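Local coordinates for uncharacterized protein (Bacillus subtilis, PDB 5DQV), which probably hydrolyses nucleotides to release pyrophosphate, as a metal-dependent pyrophosphohydrolase built on an all-helical HD domain, at residues A[12-24]-A[55-67]. Sequence-based numbering, arbitrary orientation.
Sequences QADQIRTWVQSVL and FIVETAALVHDLI. With NI (nickel (II) ion), chain C.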
loop_
_atom_site.group_PDB
_atom_site.type_symbol
_atom_site.label_atom_id
_atom_site.label_comp_id
_atom_site.label_asym_id
_atom_site.label_seq_id
_atom_site.Cartn_x
_atom_site.Cartn_y
_atom_site.Cartn_z
ATOM N N GLN A 12 -16.300 17.454 -26.422
ATOM C CA GLN A 12 -14.843 17.686 -26.364
ATOM C C GLN A 12 -14.222 17.005 -25.121
ATOM O O GLN A 12 -13.165 16.367 -25.213
ATOM C CB GLN A 12 -14.567 19.199 -26.399
ATOM C CG GLN A 12 -15.008 19.909 -27.735
ATOM C CD GLN A 12 -14.743 21.397 -27.709
ATOM O OE1 GLN A 12 -14.528 21.965 -26.649
ATOM N NE2 GLN A 12 -14.772 22.044 -28.869
ATOM N N ALA A 13 -14.886 17.095 -23.957
ATOM C CA ALA A 13 -14.368 16.426 -22.769
ATOM C C ALA A 13 -14.330 14.891 -22.998
ATOM O O ALA A 13 -13.376 14.239 -22.624
ATOM C CB ALA A 13 -15.204 16.791 -21.507
ATOM N N ASP A 14 -15.372 14.331 -23.618
ATOM C CA ASP A 14 -15.385 12.888 -23.889
ATOM C C ASP A 14 -14.239 12.534 -24.866
ATOM O O ASP A 14 -13.621 11.475 -24.764
ATOM C CB ASP A 14 -16.732 12.421 -24.457
ATOM C CG ASP A 14 -17.795 12.191 -23.387
ATOM O OD1 ASP A 14 -17.504 11.839 -22.215
ATOM O OD2 ASP A 14 -18.962 12.355 -23.737
ATOM N N GLN A 15 -13.976 13.417 -25.822
ATOM C CA GLN A 15 -12.864 13.226 -26.745
ATOM C C GLN A 15 -11.535 13.201 -26.064
ATOM O O GLN A 15 -10.699 12.313 -26.286
ATOM C CB GLN A 15 -12.864 14.337 -27.798
ATOM C CG GLN A 15 -11.879 14.102 -28.920
ATOM C CD GLN A 15 -12.557 13.766 -30.251
ATOM O OE1 GLN A 15 -13.465 14.447 -30.659
ATOM N NE2 GLN A 15 -12.097 12.739 -30.906
ATOM N N ILE A 16 -11.356 14.158 -25.161
ATOM C CA ILE A 16 -10.103 14.271 -24.410
ATOM C C ILE A 16 -9.952 13.060 -23.508
ATOM O O ILE A 16 -8.871 12.499 -23.445
ATOM C CB ILE A 16 -10.026 15.570 -23.628
ATOM C CG1 ILE A 16 -9.979 16.737 -24.605
ATOM C CG2 ILE A 16 -8.753 15.601 -22.669
ATOM C CD1 ILE A 16 -10.335 18.111 -23.977
ATOM N N ARG A 17 -11.052 12.626 -22.882
ATOM C CA ARG A 17 -11.017 11.456 -22.011
ATOM C C ARG A 17 -10.504 10.217 -22.737
ATOM O O ARG A 17 -9.715 9.452 -22.187
ATOM C CB ARG A 17 -12.406 11.133 -21.422
ATOM C CG ARG A 17 -12.786 11.881 -20.230
ATOM C CD ARG A 17 -14.192 11.545 -19.730
ATOM N NE ARG A 17 -14.430 12.513 -18.685
ATOM C CZ ARG A 17 -13.994 12.394 -17.417
ATOM N NH1 ARG A 17 -13.391 11.294 -16.990
ATOM N NH2 ARG A 17 -14.213 13.369 -16.556
ATOM N N THR A 18 -10.994 9.982 -23.953
ATOM C CA THR A 18 -10.653 8.742 -24.671
ATOM C C THR A 18 -9.158 8.840 -25.086
ATOM O O THR A 18 -8.437 7.873 -25.041
ATOM C CB THR A 18 -11.531 8.573 -25.915
ATOM O OG1 THR A 18 -12.914 8.549 -25.538
ATOM C CG2 THR A 18 -11.162 7.296 -26.734
ATOM N N TRP A 19 -8.739 10.027 -25.523
ATOM C CA TRP A 19 -7.342 10.285 -25.888
ATOM C C TRP A 19 -6.382 9.985 -24.740
ATOM O O TRP A 19 -5.433 9.214 -24.896
ATOM C CB TRP A 19 -7.155 11.712 -26.447
ATOM C CG TRP A 19 -5.772 12.191 -26.540
ATOM C CD1 TRP A 19 -4.723 11.564 -27.139
ATOM C CD2 TRP A 19 -5.260 13.413 -25.994
ATOM N NE1 TRP A 19 -3.560 12.347 -27.030
ATOM C CE2 TRP A 19 -3.868 13.473 -26.318
ATOM C CE3 TRP A 19 -5.834 14.466 -25.253
ATOM C CZ2 TRP A 19 -3.067 14.530 -25.944
ATOM C CZ3 TRP A 19 -5.042 15.502 -24.892
ATOM C CH2 TRP A 19 -3.657 15.539 -25.242
ATOM N N VAL A 20 -6.635 10.594 -23.591
ATOM C CA VAL A 20 -5.772 10.462 -22.434
ATOM C C VAL A 20 -5.693 9.004 -21.992
ATOM O O VAL A 20 -4.594 8.483 -21.716
ATOM C CB VAL A 20 -6.278 11.352 -21.272
ATOM C CG1 VAL A 20 -5.619 10.983 -19.957
ATOM C CG2 VAL A 20 -6.085 12.857 -21.631
ATOM N N GLN A 21 -6.859 8.351 -21.941
ATOM C CA GLN A 21 -6.902 6.932 -21.618
ATOM C C GLN A 21 -6.088 6.126 -22.628
ATOM O O GLN A 21 -5.348 5.222 -22.232
ATOM C CB GLN A 21 -8.344 6.425 -21.467
ATOM C CG GLN A 21 -8.428 5.006 -20.943
ATOM C CD GLN A 21 -9.873 4.532 -20.668
ATOM O OE1 GLN A 21 -10.836 5.226 -20.983
ATOM N NE2 GLN A 21 -10.004 3.370 -20.061
ATOM N N SER A 22 -6.165 6.470 -23.924
ATOM C CA SER A 22 -5.381 5.778 -24.948
ATOM C C SER A 22 -3.887 6.033 -24.832
ATOM O O SER A 22 -3.099 5.131 -25.065
ATOM C CB SER A 22 -5.871 6.190 -26.342
ATOM O OG SER A 22 -5.163 5.522 -27.384
ATOM N N VAL A 23 -3.496 7.261 -24.485
ATOM C CA VAL A 23 -2.098 7.631 -24.280
ATOM C C VAL A 23 -1.499 6.818 -23.118
ATOM O O VAL A 23 -0.412 6.260 -23.230
ATOM C CB VAL A 23 -1.911 9.178 -24.019
ATOM C CG1 VAL A 23 -0.470 9.446 -23.488
ATOM C CG2 VAL A 23 -2.191 10.009 -25.271
ATOM N N LEU A 24 -2.248 6.718 -22.033
ATOM C CA LEU A 24 -1.739 6.154 -20.773
ATOM C C LEU A 24 -1.752 4.655 -20.770
ATOM O O LEU A 24 -1.255 4.042 -19.859
ATOM C CB LEU A 24 -2.539 6.677 -19.571
ATOM C CG LEU A 24 -2.389 8.176 -19.325
ATOM C CD1 LEU A 24 -3.220 8.634 -18.113
ATOM C CD2 LEU A 24 -0.947 8.473 -19.124
ATOM N N PHE A 55 -15.121 23.713 -17.611
ATOM C CA PHE A 55 -14.526 23.101 -18.776
ATOM C C PHE A 55 -13.015 23.148 -18.671
ATOM O O PHE A 55 -12.325 22.159 -18.976
ATOM C CB PHE A 55 -15.021 23.757 -20.073
ATOM C CG PHE A 55 -14.456 23.120 -21.313
ATOM C CD1 PHE A 55 -14.779 21.811 -21.626
ATOM C CD2 PHE A 55 -13.597 23.819 -22.140
ATOM C CE1 PHE A 55 -14.269 21.206 -22.734
ATOM C CE2 PHE A 55 -13.080 23.244 -23.245
ATOM C CZ PHE A 55 -13.432 21.915 -23.564
ATOM N N ILE A 56 -12.484 24.281 -18.209
ATOM C CA ILE A 56 -11.039 24.404 -18.107
ATOM C C ILE A 56 -10.562 23.476 -16.996
ATOM O O ILE A 56 -9.530 22.808 -17.127
ATOM C CB ILE A 56 -10.569 25.877 -17.852
ATOM C CG1 ILE A 56 -10.903 26.808 -19.034
ATOM C CG2 ILE A 56 -9.102 25.915 -17.545
ATOM C CD1 ILE A 56 -10.335 26.315 -20.417
ATOM N N VAL A 57 -11.300 23.422 -15.901
ATOM C CA VAL A 57 -10.898 22.579 -14.782
ATOM C C VAL A 57 -10.838 21.113 -15.218
ATOM O O VAL A 57 -9.839 20.409 -14.957
ATOM C CB VAL A 57 -11.856 22.714 -13.606
ATOM C CG1 VAL A 57 -11.670 21.514 -12.648
ATOM C CG2 VAL A 57 -11.632 24.059 -12.874
ATOM N N GLU A 58 -11.888 20.662 -15.919
ATOM C CA GLU A 58 -11.928 19.250 -16.314
ATOM C C GLU A 58 -10.829 18.903 -17.321
ATOM O O GLU A 58 -10.206 17.849 -17.206
ATOM C CB GLU A 58 -13.274 18.884 -16.866
ATOM C CG GLU A 58 -13.453 17.422 -17.048
ATOM C CD GLU A 58 -14.814 17.070 -17.542
ATOM O OE1 GLU A 58 -15.669 17.976 -17.789
ATOM O OE2 GLU A 58 -14.998 15.869 -17.760
ATOM N N THR A 59 -10.653 19.744 -18.326
ATOM C CA THR A 59 -9.616 19.575 -19.324
ATOM C C THR A 59 -8.225 19.564 -18.741
ATOM O O THR A 59 -7.458 18.621 -19.002
ATOM C CB THR A 59 -9.724 20.606 -20.461
ATOM O OG1 THR A 59 -11.020 20.501 -21.046
ATOM C CG2 THR A 59 -8.659 20.327 -21.508
ATOM N N ALA A 60 -7.918 20.547 -17.888
ATOM C CA ALA A 60 -6.641 20.550 -17.185
ATOM C C ALA A 60 -6.428 19.346 -16.305
ATOM O O ALA A 60 -5.343 18.732 -16.293
ATOM C CB ALA A 60 -6.467 21.874 -16.375
ATOM N N ALA A 61 -7.477 18.941 -15.610
ATOM C CA ALA A 61 -7.372 17.751 -14.758
ATOM C C ALA A 61 -7.048 16.559 -15.618
ATOM O O ALA A 61 -6.188 15.751 -15.285
ATOM C CB ALA A 61 -8.681 17.524 -13.979
ATOM N N LEU A 62 -7.743 16.449 -16.748
ATOM C CA LEU A 62 -7.554 15.261 -17.612
ATOM C C LEU A 62 -6.131 15.193 -18.155
ATOM O O LEU A 62 -5.566 14.113 -18.229
ATOM C CB LEU A 62 -8.565 15.246 -18.716
ATOM C CG LEU A 62 -9.999 14.899 -18.288
ATOM C CD1 LEU A 62 -10.973 15.203 -19.438
ATOM C CD2 LEU A 62 -10.081 13.387 -17.809
ATOM N N VAL A 63 -5.533 16.334 -18.518
ATOM C CA VAL A 63 -4.184 16.305 -19.142
ATOM C C VAL A 63 -3.052 16.639 -18.200
ATOM O O VAL A 63 -1.893 16.649 -18.631
ATOM C CB VAL A 63 -4.117 17.198 -20.421
ATOM C CG1 VAL A 63 -5.244 16.761 -21.436
ATOM C CG2 VAL A 63 -4.251 18.729 -20.036
ATOM N N HIS A 64 -3.364 16.808 -16.905
ATOM C CA HIS A 64 -2.409 17.380 -15.938
ATOM C C HIS A 64 -1.129 16.548 -15.826
ATOM O O HIS A 64 -0.061 17.116 -15.573
ATOM C CB HIS A 64 -3.089 17.633 -14.547
ATOM C CG HIS A 64 -3.030 16.487 -13.576
ATOM N ND1 HIS A 64 -3.992 15.501 -13.521
ATOM C CD2 HIS A 64 -2.145 16.201 -12.576
ATOM C CE1 HIS A 64 -3.675 14.616 -12.585
ATOM N NE2 HIS A 64 -2.554 15.018 -11.994
ATOM N N ASP A 65 -1.215 15.244 -16.085
ATOM C CA ASP A 65 -0.087 14.325 -15.904
ATOM C C ASP A 65 0.697 14.014 -17.180
ATOM O O ASP A 65 1.729 13.298 -17.100
ATOM C CB ASP A 65 -0.607 12.916 -15.504
ATOM C CG ASP A 65 -0.600 12.650 -14.030
ATOM O OD1 ASP A 65 -0.418 13.578 -13.177
ATOM O OD2 ASP A 65 -0.830 11.441 -13.734
ATOM N N LEU A 66 0.194 14.417 -18.351
ATOM C CA LEU A 66 0.668 13.832 -19.601
ATOM C C LEU A 66 2.116 14.293 -19.852
ATOM O O LEU A 66 2.844 13.614 -20.541
ATOM C CB LEU A 66 -0.202 14.215 -20.788
ATOM C CG LEU A 66 -1.632 13.650 -20.881
ATOM C CD1 LEU A 66 -2.243 14.191 -22.125
ATOM C CD2 LEU A 66 -1.618 12.111 -20.882
ATOM N N ILE A 67 2.469 15.444 -19.299
ATOM C CA ILE A 67 3.802 16.019 -19.462
ATOM C C ILE A 67 4.738 15.789 -18.277
ATOM O O ILE A 67 5.860 16.275 -18.274
ATOM C CB ILE A 67 3.725 17.518 -19.781
ATOM C CG1 ILE A 67 3.228 18.362 -18.592
ATOM C CG2 ILE A 67 2.803 17.743 -20.968
ATOM C CD1 ILE A 67 3.480 19.912 -18.778
HETATM NI NI NI C . -1.689 13.802 -10.666
#
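In this HD-domain protein the helix leading into the His-Asp metal motif packs side by side with the N-terminal helix, Leu-62, and Leu-66 from the turn that follows, pressing against Ile-16, Arg-17, Trp-19 and Val-20. The segments 12-24 and 55-63 run almost parallel, 8° between their directions, with axes 10.0 Å apart. Leu-62 forks at the centre: its CD1 lies 3.9 Å from Ile-16 CG2, while CD2 sits over one face of the Arg-17 guanidinium, toward its rim. At the guanidinium edge, Arg-17 NH2 donates to Glu-58 OE2 in a salt bridge of 2.9 Å, reaching the anti side of the carboxylate. Glu-58 is fully extended, its CG anti to the backbone N (chi1 -169°), which carries the carboxylate across to Arg-17 and against Ala-13 CB. Replacing Arg-17 with a leucine would probably leave the Glu-58 carboxylate without its charged mate. Next to Leu-62, Val-63 CG1 touches Trp-19 CZ3 at 3.7 Å. A type I turn from Val-63 to Leu-66 carries the HD pair: His-64 NE2 binds nickel at 2.0 Å, in a site that His-35 and Asp-130 help to form. The imidazole is fixed in rotation by His-64 ND1, which gives a hydrogen bond of 2.8 Å to Ala-61 O, directed in plane at a carbonyl lone pair. The same turn delivers Leu-66 to the N-terminal helix, where its CD1 makes an off-centre CH-pi contact with the six-membered ring of Trp-19 and its CD2 rests 3.9 Å from Val-23 CG1.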